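Local coordinates for protein pyridoxine 4-oxidase (PDB 4HA6) that oxidises the 4-hydroxymethyl group of pyridoxine, using bound FAD and molecular oxygen, as a member of the GMC oxidoreductase family, at residues R77-G82 against G215-R220; A253-S256 against M261-G264; R372-G375 against G379-L382. One frame throughout, in Å; residues are numbered along the deposited sequence.

Contact 1: R77-G82 against G215-R220; sequences RGRLIG and GSRVRR. With FAD (flavin-adenine dinucleotide), chain B.
R79 and R217 meet through their guanidinium ends, R79 NE lying 3.2 Å from R217 NH2. Both atoms are donors, so this is no hydrogen bond but a meeting of like charges, and the closeness is doubtful because R217 is modelled in two positions. The two flat ends are turned 30° apart and share the neighbourhood of W58: R79 makes a cation-pi interaction with its indole, and R217 touches the same residue. R79 reaches this spot with CG anti to the backbone N (chi1 -173°) and bends at chi2 and chi3. The FAD-binding domain here has the Rossmann-type layout, a parallel sheet with a three-stranded antiparallel sheet whose edge strand is 217-224; loop 77-82 lies along the ribose and strand 217-224 at the adenine. V218, next to R217, reads the adenine edge with its backbone: V218 N donates to FAD N1A at 2.9 Å, and FAD N6A donates to V218 O at 2.9 Å. On the loop side G78 O comes within 3.2 Å of FAD C3B, and R79 CA within 3.3 Å of FAD O2B. Farther along the cofactor, R77 NH2 lies 3.2 Å from the flavin methyl carbon C8M and bonds weakly to H445 O. With an alanine at R77, the guanidinium packing against the methyl-bearing end of the flavin would be gone, and the H445 carbonyl would probably lose that weak donor. D57 OD1 accepts from R77 N.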
loop_
_atom_site.group_PDB
_atom_site.type_symbol
_atom_site.label_atom_id
_atom_site.label_comp_id
_atom_site.label_asym_id
_atom_site.label_seq_id
_atom_site.Cartn_x
_atom_site.Cartn_y
_atom_site.Cartn_z
ATOM N N ARG A 77 7.964 7.077 0.393
ATOM C CA ARG A 77 8.258 5.648 0.307
ATOM C C ARG A 77 9.403 5.261 1.247
ATOM O O ARG A 77 10.392 5.990 1.362
ATOM C CB ARG A 77 8.607 5.255 -1.135
ATOM C CG ARG A 77 7.411 5.157 -2.090
ATOM C CD ARG A 77 6.548 3.922 -1.789
ATOM N NE ARG A 77 5.251 4.266 -1.195
ATOM C CZ ARG A 77 4.337 3.368 -0.833
ATOM N NH1 ARG A 77 4.573 2.074 -1.002
ATOM N NH2 ARG A 77 3.180 3.759 -0.314
ATOM N N GLY A 78 9.272 4.119 1.920
ATOM C CA GLY A 78 10.323 3.646 2.807
ATOM C C GLY A 78 11.636 3.309 2.102
ATOM O O GLY A 78 11.635 2.581 1.101
ATOM N N ARG A 79 12.744 3.858 2.616
ATOM C CA ARG A 79 14.103 3.517 2.160
ATOM C C ARG A 79 14.978 3.094 3.350
ATOM O O ARG A 79 15.823 3.864 3.825
ATOM C CB ARG A 79 14.771 4.693 1.427
ATOM C CG ARG A 79 16.126 4.336 0.786
ATOM C CD ARG A 79 17.114 5.512 0.801
ATOM N NE ARG A 79 16.969 6.336 -0.392
ATOM C CZ ARG A 79 16.555 7.601 -0.392
ATOM N NH1 ARG A 79 16.265 8.214 0.751
ATOM N NH2 ARG A 79 16.442 8.259 -1.539
ATOM N N LEU A 80 14.765 1.866 3.818
ATOM C CA LEU A 80 15.438 1.312 4.998
ATOM C C LEU A 80 14.867 -0.083 5.214
ATOM O O LEU A 80 13.842 -0.441 4.603
ATOM C CB LEU A 80 15.216 2.176 6.256
ATOM C CG LEU A 80 13.859 2.190 6.971
ATOM C CD1 LEU A 80 13.955 2.940 8.297
ATOM C CD2 LEU A 80 12.754 2.786 6.091
ATOM N N ILE A 81 15.526 -0.872 6.063
ATOM C CA ILE A 81 15.055 -2.219 6.352
ATOM C C ILE A 81 13.630 -2.122 6.893
ATOM O O ILE A 81 13.376 -1.425 7.879
ATOM C CB ILE A 81 16.000 -2.959 7.331
ATOM C CG1 ILE A 81 17.261 -3.439 6.598
ATOM C CG2 ILE A 81 15.297 -4.143 7.974
ATOM C CD1 ILE A 81 17.010 -4.579 5.601
ATOM N N GLY A 82 12.692 -2.779 6.214
ATOM C CA GLY A 82 11.291 -2.680 6.587
ATOM C C GLY A 82 10.484 -1.879 5.582
ATOM O O GLY A 82 9.249 -1.991 5.534
ATOM N N GLY A 215 22.388 -0.376 2.694
ATOM C CA GLY A 215 22.982 0.736 1.963
ATOM C C GLY A 215 23.433 0.386 0.550
ATOM O O GLY A 215 24.355 1.011 0.012
ATOM N N SER A 216 22.785 -0.614 -0.047
ATOM C CA SER A 216 23.195 -1.129 -1.356
ATOM C C SER A 216 22.036 -1.125 -2.362
ATOM O O SER A 216 21.009 -1.771 -2.137
ATOM C CB SER A 216 23.727 -2.549 -1.191
ATOM O OG SER A 216 24.694 -2.605 -0.159
ATOM N N ARG A 217 22.219 -0.413 -3.472
ATOM C CA ARG A 217 21.203 -0.313 -4.517
ATOM C C ARG A 217 21.501 -1.192 -5.719
ATOM O O ARG A 217 22.565 -1.064 -6.338
ATOM C CB ARG A 217 21.115 1.118 -5.022
ATOM C CG ARG A 217 20.153 1.981 -4.262
ATOM C CD ARG A 217 20.239 3.409 -4.740
ATOM N NE ARG A 217 20.092 4.334 -3.624
ATOM C CZ ARG A 217 19.315 5.405 -3.648
ATOM N NH1 ARG A 217 18.617 5.686 -4.740
ATOM N NH2 ARG A 217 19.241 6.193 -2.584
ATOM N N VAL A 218 20.559 -2.067 -6.069
ATOM C CA VAL A 218 20.698 -2.860 -7.294
ATOM C C VAL A 218 20.370 -1.955 -8.479
ATOM O O VAL A 218 19.257 -1.407 -8.559
ATOM C CB VAL A 218 19.773 -4.089 -7.306
ATOM C CG1 VAL A 218 19.914 -4.841 -8.619
ATOM C CG2 VAL A 218 20.107 -5.009 -6.139
ATOM N N ARG A 219 21.329 -1.799 -9.392
ATOM C CA ARG A 219 21.204 -0.836 -10.493
ATOM C C ARG A 219 20.731 -1.499 -11.774
ATOM O O ARG A 219 19.931 -0.921 -12.511
ATOM C CB ARG A 219 22.547 -0.099 -10.736
ATOM C CG ARG A 219 22.566 0.827 -11.957
ATOM C CD ARG A 219 23.701 1.862 -11.915
ATOM N NE ARG A 219 25.021 1.245 -12.010
ATOM C CZ ARG A 219 26.173 1.890 -11.798
ATOM N NH1 ARG A 219 26.169 3.180 -11.472
ATOM N NH2 ARG A 219 27.336 1.247 -11.906
ATOM N N ARG A 220 21.252 -2.697 -12.048
ATOM C CA ARG A 220 20.898 -3.446 -13.248
ATOM C C ARG A 220 20.925 -4.943 -12.967
ATOM O O ARG A 220 21.724 -5.417 -12.140
ATOM C CB ARG A 220 21.900 -3.151 -14.382
ATOM C CG ARG A 220 21.929 -1.706 -14.884
ATOM C CD ARG A 220 22.961 -1.493 -16.013
ATOM N NE ARG A 220 24.310 -1.196 -15.519
ATOM C CZ ARG A 220 25.140 -0.319 -16.085
ATOM N NH1 ARG A 220 24.765 0.360 -17.161
ATOM N NH2 ARG A 220 26.345 -0.116 -15.571
HETATM P PA FAD B . 8.131 -1.499 0.116
HETATM O O1A FAD B . 7.657 -1.963 1.487
HETATM O O2A FAD B . 8.047 -0.037 -0.219
HETATM O O5B FAD B . 9.660 -2.004 -0.045
HETATM C C5B FAD B . 10.546 -1.583 -1.078
HETATM C C4B FAD B . 11.943 -1.732 -0.492
HETATM O O4B FAD B . 12.925 -1.964 -1.506
HETATM C C3B FAD B . 12.360 -0.464 0.240
HETATM O O3B FAD B . 12.930 -0.882 1.492
HETATM C C2B FAD B . 13.409 0.180 -0.664
HETATM O O2B FAD B . 14.383 0.916 0.097
HETATM C C1B FAD B . 14.011 -1.027 -1.378
HETATM N N9A FAD B . 14.534 -0.760 -2.750
HETATM C C8A FAD B . 13.937 -0.031 -3.718
HETATM N N7A FAD B . 14.697 -0.027 -4.847
HETATM C C5A FAD B . 15.804 -0.770 -4.616
HETATM C C6A FAD B . 17.007 -1.176 -5.389
HETATM N N6A FAD B . 17.183 -0.777 -6.688
HETATM N N1A FAD B . 17.925 -1.965 -4.759
HETATM C C2A FAD B . 17.759 -2.376 -3.485
HETATM N N3A FAD B . 16.683 -2.041 -2.737
HETATM C C4A FAD B . 15.687 -1.254 -3.233
HETATM N N1 FAD B . -0.692 0.058 3.887
HETATM C C2 FAD B . -1.619 -0.468 4.708
HETATM O O2 FAD B . -2.119 -1.576 4.409
HETATM N N3 FAD B . -2.047 0.163 5.817
HETATM C C4 FAD B . -1.561 1.358 6.195
HETATM O O4 FAD B . -1.981 1.942 7.229
HETATM C C4X FAD B . -0.536 2.002 5.342
HETATM N N5 FAD B . -0.007 3.207 5.637
HETATM C C5X FAD B . 0.945 3.764 4.848
HETATM C C6 FAD B . 1.492 5.005 5.168
HETATM C C7 FAD B . 2.474 5.573 4.362
HETATM C C7M FAD B . 3.057 6.916 4.725
HETATM C C8 FAD B . 2.947 4.850 3.149
HETATM C C8M FAD B . 4.004 5.471 2.276
HETATM C C9 FAD B . 2.409 3.607 2.820
HETATM C C9A FAD B . 1.419 3.049 3.629
HETATM N N10 FAD B . 0.866 1.798 3.305
HETATM C C10 FAD B . -0.116 1.251 4.144
HETATM C "C1'" FAD B . 1.310 1.083 2.102
HETATM C "C2'" FAD B . 2.220 -0.095 2.414
HETATM O "O2'" FAD B . 3.217 0.292 3.373
HETATM C "C3'" FAD B . 2.875 -0.511 1.095
HETATM O "O3'" FAD B . 1.840 -0.710 0.118
HETATM C "C4'" FAD B . 3.695 -1.779 1.255
HETATM O "O4'" FAD B . 4.673 -1.551 2.285
HETATM C "C5'" FAD B . 4.368 -2.181 -0.061
HETATM O "O5'" FAD B . 5.433 -3.080 0.241
HETATM P P FAD B . 6.419 -3.560 -0.926
HETATM O O1P FAD B . 7.212 -4.781 -0.479
HETATM O O2P FAD B . 5.662 -3.609 -2.237
HETATM O O3P FAD B . 7.403 -2.301 -1.066
#

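Contact 2: A253-S256 against M261-G264; sequences ALES and MRSG. With FAD (flavin-adenine dinucleotide), chain B; GOL (glycerol), chain D.
E255 and R262 face each other in a long salt bridge, E255 OE1 to R262 NH1 at 4.0 Å, with OE1 at the guanidinium's edge and the two flat groups turned 34° apart. The gap is bridged. Water 1, also in the guanidinium plane, accepts from R262 NH2 at 2.9 Å and from FAD N6A at 3.1 Å, and donates to E255 O and E255 OE1, so all four of its bonds join protein and adenine. A glycerol, probably from the crystallisation liquor, spans the same pair: R262 NH1 donates to its O1 at 2.7 Å, and its O2 and O3 donate to E255 OE1 and OE2. The two residues are seven positions, about two turns, apart on helix 252-262, which follows strand 246-249 of the Rossmann-type sheet and carries a sequence signature of GMC oxidoreductases. The helix backbone sets E255 CB 3.2 Å from FAD N7A; the bend at chi2 (-64°) then turns the carboxylate toward R262. Y60 OH bonds E255 OE2, fixing the far oxygen. R262, bent at chi3 (-42°), is held by R219 O on NE and weakly by V218 O on NH2. The helix ends in a Schellman motif at G264, whose positive phi suits glycine; G264 N bonds M261 O at 2.8 Å. Just before it, S263 OG bonds L221 N and L259 O.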
loop_
_atom_site.group_PDB
_atom_site.type_symbol
_atom_site.label_atom_id
_atom_site.label_comp_id
_atom_site.label_asym_id
_atom_site.label_seq_id
_atom_site.Cartn_x
_atom_site.Cartn_y
_atom_site.Cartn_z
ATOM N N ALA A 253 6.273 -0.813 -5.896
ATOM C CA ALA A 253 5.523 -0.377 -7.078
ATOM C C ALA A 253 6.286 0.554 -8.030
ATOM O O ALA A 253 6.002 0.604 -9.224
ATOM C CB ALA A 253 4.195 0.255 -6.657
ATOM N N LEU A 254 7.258 1.283 -7.510
ATOM C CA LEU A 254 8.015 2.202 -8.348
ATOM C C LEU A 254 9.356 1.623 -8.714
ATOM O O LEU A 254 9.791 1.656 -9.881
ATOM C CB LEU A 254 8.215 3.515 -7.591
ATOM C CG LEU A 254 6.901 4.264 -7.418
ATOM C CD1 LEU A 254 6.979 5.196 -6.239
ATOM C CD2 LEU A 254 6.589 5.026 -8.679
ATOM N N GLU A 255 10.024 1.067 -7.716
ATOM C CA GLU A 255 11.409 0.673 -7.926
ATOM C C GLU A 255 11.578 -0.671 -8.625
ATOM O O GLU A 255 12.597 -0.914 -9.282
ATOM C CB GLU A 255 12.182 0.750 -6.603
ATOM C CG GLU A 255 12.362 2.187 -6.106
ATOM C CD GLU A 255 13.209 3.054 -7.051
ATOM O OE1 GLU A 255 13.941 2.506 -7.912
ATOM O OE2 GLU A 255 13.153 4.296 -6.927
ATOM N N SER A 256 10.595 -1.557 -8.507
ATOM C CA SER A 256 10.699 -2.785 -9.289
ATOM C C SER A 256 10.640 -2.519 -10.812
ATOM O O SER A 256 11.547 -2.956 -11.534
ATOM C CB SER A 256 9.712 -3.854 -8.826
ATOM O OG SER A 256 10.119 -4.388 -7.581
ATOM N N MET A 261 13.480 -1.576 -16.163
ATOM C CA MET A 261 13.752 -0.679 -17.290
ATOM C C MET A 261 15.243 -0.314 -17.410
ATOM O O MET A 261 15.816 -0.365 -18.509
ATOM C CB MET A 261 12.848 0.559 -17.237
ATOM C CG MET A 261 11.355 0.237 -17.373
ATOM S SD MET A 261 10.301 1.727 -17.414
ATOM C CE MET A 261 9.931 1.990 -15.662
ATOM N N ARG A 262 15.876 0.025 -16.283
ATOM C CA ARG A 262 17.331 0.251 -16.246
ATOM C C ARG A 262 18.114 -0.944 -16.809
ATOM O O ARG A 262 19.217 -0.771 -17.326
ATOM C CB ARG A 262 17.821 0.567 -14.815
ATOM C CG ARG A 262 17.578 2.010 -14.355
ATOM C CD ARG A 262 18.351 2.360 -13.072
ATOM N NE ARG A 262 18.312 1.293 -12.067
ATOM C CZ ARG A 262 17.420 1.216 -11.077
ATOM N NH1 ARG A 262 16.482 2.147 -10.940
ATOM N NH2 ARG A 262 17.463 0.204 -10.217
ATOM N N SER A 263 17.536 -2.146 -16.702
ATOM C CA SER A 263 18.180 -3.374 -17.155
ATOM C C SER A 263 17.841 -3.669 -18.605
ATOM O O SER A 263 18.244 -4.702 -19.143
ATOM C CB SER A 263 17.766 -4.561 -16.288
ATOM O OG SER A 263 18.046 -4.327 -14.920
ATOM N N GLY A 264 17.100 -2.761 -19.238
ATOM C CA GLY A 264 16.756 -2.924 -20.638
ATOM C C GLY A 264 15.564 -3.840 -20.813
ATOM O O GLY A 264 15.356 -4.397 -21.893
HETATM P PA FAD B . 8.131 -1.499 0.116
HETATM O O1A FAD B . 7.657 -1.963 1.487
HETATM O O2A FAD B . 8.047 -0.037 -0.219
HETATM O O5B FAD B . 9.660 -2.004 -0.045
HETATM C C5B FAD B . 10.546 -1.583 -1.078
HETATM C C4B FAD B . 11.943 -1.732 -0.492
HETATM O O4B FAD B . 12.925 -1.964 -1.506
HETATM C C3B FAD B . 12.360 -0.464 0.240
HETATM O O3B FAD B . 12.930 -0.882 1.492
HETATM C C2B FAD B . 13.409 0.180 -0.664
HETATM O O2B FAD B . 14.383 0.916 0.097
HETATM C C1B FAD B . 14.011 -1.027 -1.378
HETATM N N9A FAD B . 14.534 -0.760 -2.750
HETATM C C8A FAD B . 13.937 -0.031 -3.718
HETATM N N7A FAD B . 14.697 -0.027 -4.847
HETATM C C5A FAD B . 15.804 -0.770 -4.616
HETATM C C6A FAD B . 17.007 -1.176 -5.389
HETATM N N6A FAD B . 17.183 -0.777 -6.688
HETATM N N1A FAD B . 17.925 -1.965 -4.759
HETATM C C2A FAD B . 17.759 -2.376 -3.485
HETATM N N3A FAD B . 16.683 -2.041 -2.737
HETATM C C4A FAD B . 15.687 -1.254 -3.233
HETATM N N1 FAD B . -0.692 0.058 3.887
HETATM C C2 FAD B . -1.619 -0.468 4.708
HETATM O O2 FAD B . -2.119 -1.576 4.409
HETATM N N3 FAD B . -2.047 0.163 5.817
HETATM C C4 FAD B . -1.561 1.358 6.195
HETATM O O4 FAD B . -1.981 1.942 7.229
HETATM C C4X FAD B . -0.536 2.002 5.342
HETATM N N5 FAD B . -0.007 3.207 5.637
HETATM C C5X FAD B . 0.945 3.764 4.848
HETATM C C6 FAD B . 1.492 5.005 5.168
HETATM C C7 FAD B . 2.474 5.573 4.362
HETATM C C7M FAD B . 3.057 6.916 4.725
HETATM C C8 FAD B . 2.947 4.850 3.149
HETATM C C8M FAD B . 4.004 5.471 2.276
HETATM C C9 FAD B . 2.409 3.607 2.820
HETATM C C9A FAD B . 1.419 3.049 3.629
HETATM N N10 FAD B . 0.866 1.798 3.305
HETATM C C10 FAD B . -0.116 1.251 4.144
HETATM C "C1'" FAD B . 1.310 1.083 2.102
HETATM C "C2'" FAD B . 2.220 -0.095 2.414
HETATM O "O2'" FAD B . 3.217 0.292 3.373
HETATM C "C3'" FAD B . 2.875 -0.511 1.095
HETATM O "O3'" FAD B . 1.840 -0.710 0.118
HETATM C "C4'" FAD B . 3.695 -1.779 1.255
HETATM O "O4'" FAD B . 4.673 -1.551 2.285
HETATM C "C5'" FAD B . 4.368 -2.181 -0.061
HETATM O "O5'" FAD B . 5.433 -3.080 0.241
HETATM P P FAD B . 6.419 -3.560 -0.926
HETATM O O1P FAD B . 7.212 -4.781 -0.479
HETATM O O2P FAD B . 5.662 -3.609 -2.237
HETATM O O3P FAD B . 7.403 -2.301 -1.066
HETATM C C1 GOL D . 15.339 5.694 -11.452
HETATM O O1 GOL D . 15.408 4.408 -12.046
HETATM C C2 GOL D . 15.386 5.648 -9.920
HETATM O O2 GOL D . 15.275 4.305 -9.477
HETATM C C3 GOL D . 14.228 6.490 -9.377
HETATM O O3 GOL D . 14.181 6.573 -7.970
HETATM O O HOH W 1 15.003 0.344 -8.615
#

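Contact 3: R372-G375 against G379-L382; sequences RISG and GDRL
D380 sets its carboxylate against the backbone of G375, with OD1 standing above the carbonyl group, 3.2 Å from G375 C. G375 has no side chain, and a CB there would fall 2.2 Å from D380 OD1, too close to fit; the same OD1 accepts a hydrogen bond from E377 N within the intervening turn. The second flat group is the R381 carbonyl: S374 OG donates to R381 O at 2.6 Å, in the carbonyl plane and on a lone pair, with a C=O...donor angle of 144°. That hydroxyl sits between its own backbone N and carbonyl carbon (chi1 68°), with OG also 3.4 Å from D380 CB. Water 2 accepts from S374 N at 2.7 Å and probably donates to D380 O. At the inner end I373 CG2 meets L382 CD2 at 4.0 Å, the two side chains crossing at a slant. Both also rest on A258 of helix 252-262, so this loop between strands 370-372 and 383-385 is packed on that helix. R381 turns away to a salt bridge with E63. The chemistry thus divides: a serine-to-carbonyl bond, and probably a water, tie the two arms of the turn together, while the aliphatic pair faces the helix.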
loop_
_atom_site.group_PDB
_atom_site.type_symbol
_atom_site.label_atom_id
_atom_site.label_comp_id
_atom_site.label_asym_id
_atom_site.label_seq_id
_atom_site.Cartn_x
_atom_site.Cartn_y
_atom_site.Cartn_z
ATOM N N ARG A 372 7.668 5.631 -15.750
ATOM C CA ARG A 372 8.706 5.480 -16.779
ATOM C C ARG A 372 10.030 5.969 -16.209
ATOM O O ARG A 372 10.046 6.969 -15.494
ATOM C CB ARG A 372 8.407 6.381 -17.982
ATOM C CG ARG A 372 7.312 5.915 -18.906
ATOM C CD ARG A 372 7.083 6.962 -20.017
ATOM N NE ARG A 372 6.151 8.019 -19.621
ATOM C CZ ARG A 372 6.343 9.320 -19.826
ATOM N NH1 ARG A 372 7.449 9.758 -20.416
ATOM N NH2 ARG A 372 5.427 10.190 -19.430
ATOM N N ILE A 373 11.137 5.301 -16.533
ATOM C CA ILE A 373 12.449 5.846 -16.160
ATOM C C ILE A 373 12.731 7.054 -17.058
ATOM O O ILE A 373 12.315 7.060 -18.238
ATOM C CB ILE A 373 13.591 4.814 -16.329
ATOM C CG1 ILE A 373 13.578 4.198 -17.731
ATOM C CG2 ILE A 373 13.506 3.709 -15.257
ATOM C CD1 ILE A 373 14.841 3.383 -18.064
ATOM N N SER A 374 13.417 8.068 -16.524
ATOM C CA SER A 374 13.800 9.236 -17.337
ATOM C C SER A 374 15.211 9.103 -17.929
ATOM O O SER A 374 15.589 9.828 -18.862
ATOM C CB SER A 374 13.690 10.539 -16.520
ATOM O OG SER A 374 14.665 10.597 -15.474
ATOM N N GLY A 375 16.001 8.184 -17.388
ATOM C CA GLY A 375 17.354 7.982 -17.883
ATOM C C GLY A 375 17.873 6.678 -17.313
ATOM O O GLY A 375 17.142 5.996 -16.585
ATOM N N GLY A 379 20.184 8.110 -10.179
ATOM C CA GLY A 379 19.801 9.460 -9.783
ATOM C C GLY A 379 18.803 10.153 -10.694
ATOM O O GLY A 379 18.355 11.260 -10.375
ATOM N N ASP A 380 18.469 9.529 -11.829
ATOM C CA ASP A 380 17.494 10.104 -12.763
ATOM C C ASP A 380 16.087 9.869 -12.226
ATOM O O ASP A 380 15.670 8.715 -12.042
ATOM C CB ASP A 380 17.609 9.440 -14.139
ATOM C CG ASP A 380 18.935 9.708 -14.805
ATOM O OD1 ASP A 380 19.391 8.860 -15.613
ATOM O OD2 ASP A 380 19.523 10.764 -14.507
ATOM N N ARG A 381 15.344 10.943 -11.985
ATOM C CA ARG A 381 14.054 10.802 -11.312
ATOM C C ARG A 381 13.024 10.079 -12.176
ATOM O O ARG A 381 13.064 10.151 -13.412
ATOM C CB ARG A 381 13.525 12.159 -10.846
ATOM C CG ARG A 381 13.357 13.155 -11.953
ATOM C CD ARG A 381 11.895 13.460 -12.185
ATOM N NE ARG A 381 11.687 14.181 -13.439
ATOM C CZ ARG A 381 10.496 14.578 -13.875
ATOM N NH1 ARG A 381 9.410 14.332 -13.149
ATOM N NH2 ARG A 381 10.390 15.223 -15.033
ATOM N N LEU A 382 12.126 9.349 -11.523
ATOM C CA LEU A 382 11.080 8.638 -12.238
ATOM C C LEU A 382 10.023 9.610 -12.725
ATOM O O LEU A 382 9.760 10.630 -12.078
ATOM C CB LEU A 382 10.436 7.564 -11.358
ATOM C CG LEU A 382 11.303 6.372 -10.955
ATOM C CD1 LEU A 382 10.589 5.489 -9.932
ATOM C CD2 LEU A 382 11.744 5.540 -12.164
HETATM O O HOH W 2 14.586 7.155 -14.307
#

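Along the chain the three contacts come in series, contact 1 closing before contact 2 opens and contact 2 before contact 3, and all lie on the same side of the chain's centre. Contacts 1 and 2 have centres about 13 Å apart and both touch FAD; strand 217-224 and the end of helix 252-262 also pack directly, R220 CA lying 3.4 Å from S263 OG. Contact 3, centred about 10 Å from contact 2, packs on the same helix, with M261 CB 3.6 Å from I373 CD1. Helix 252-262 therefore lies between the adenine site and a loop of the C-terminal GMC region, joining the N-terminal and C-terminal parts of the enzyme.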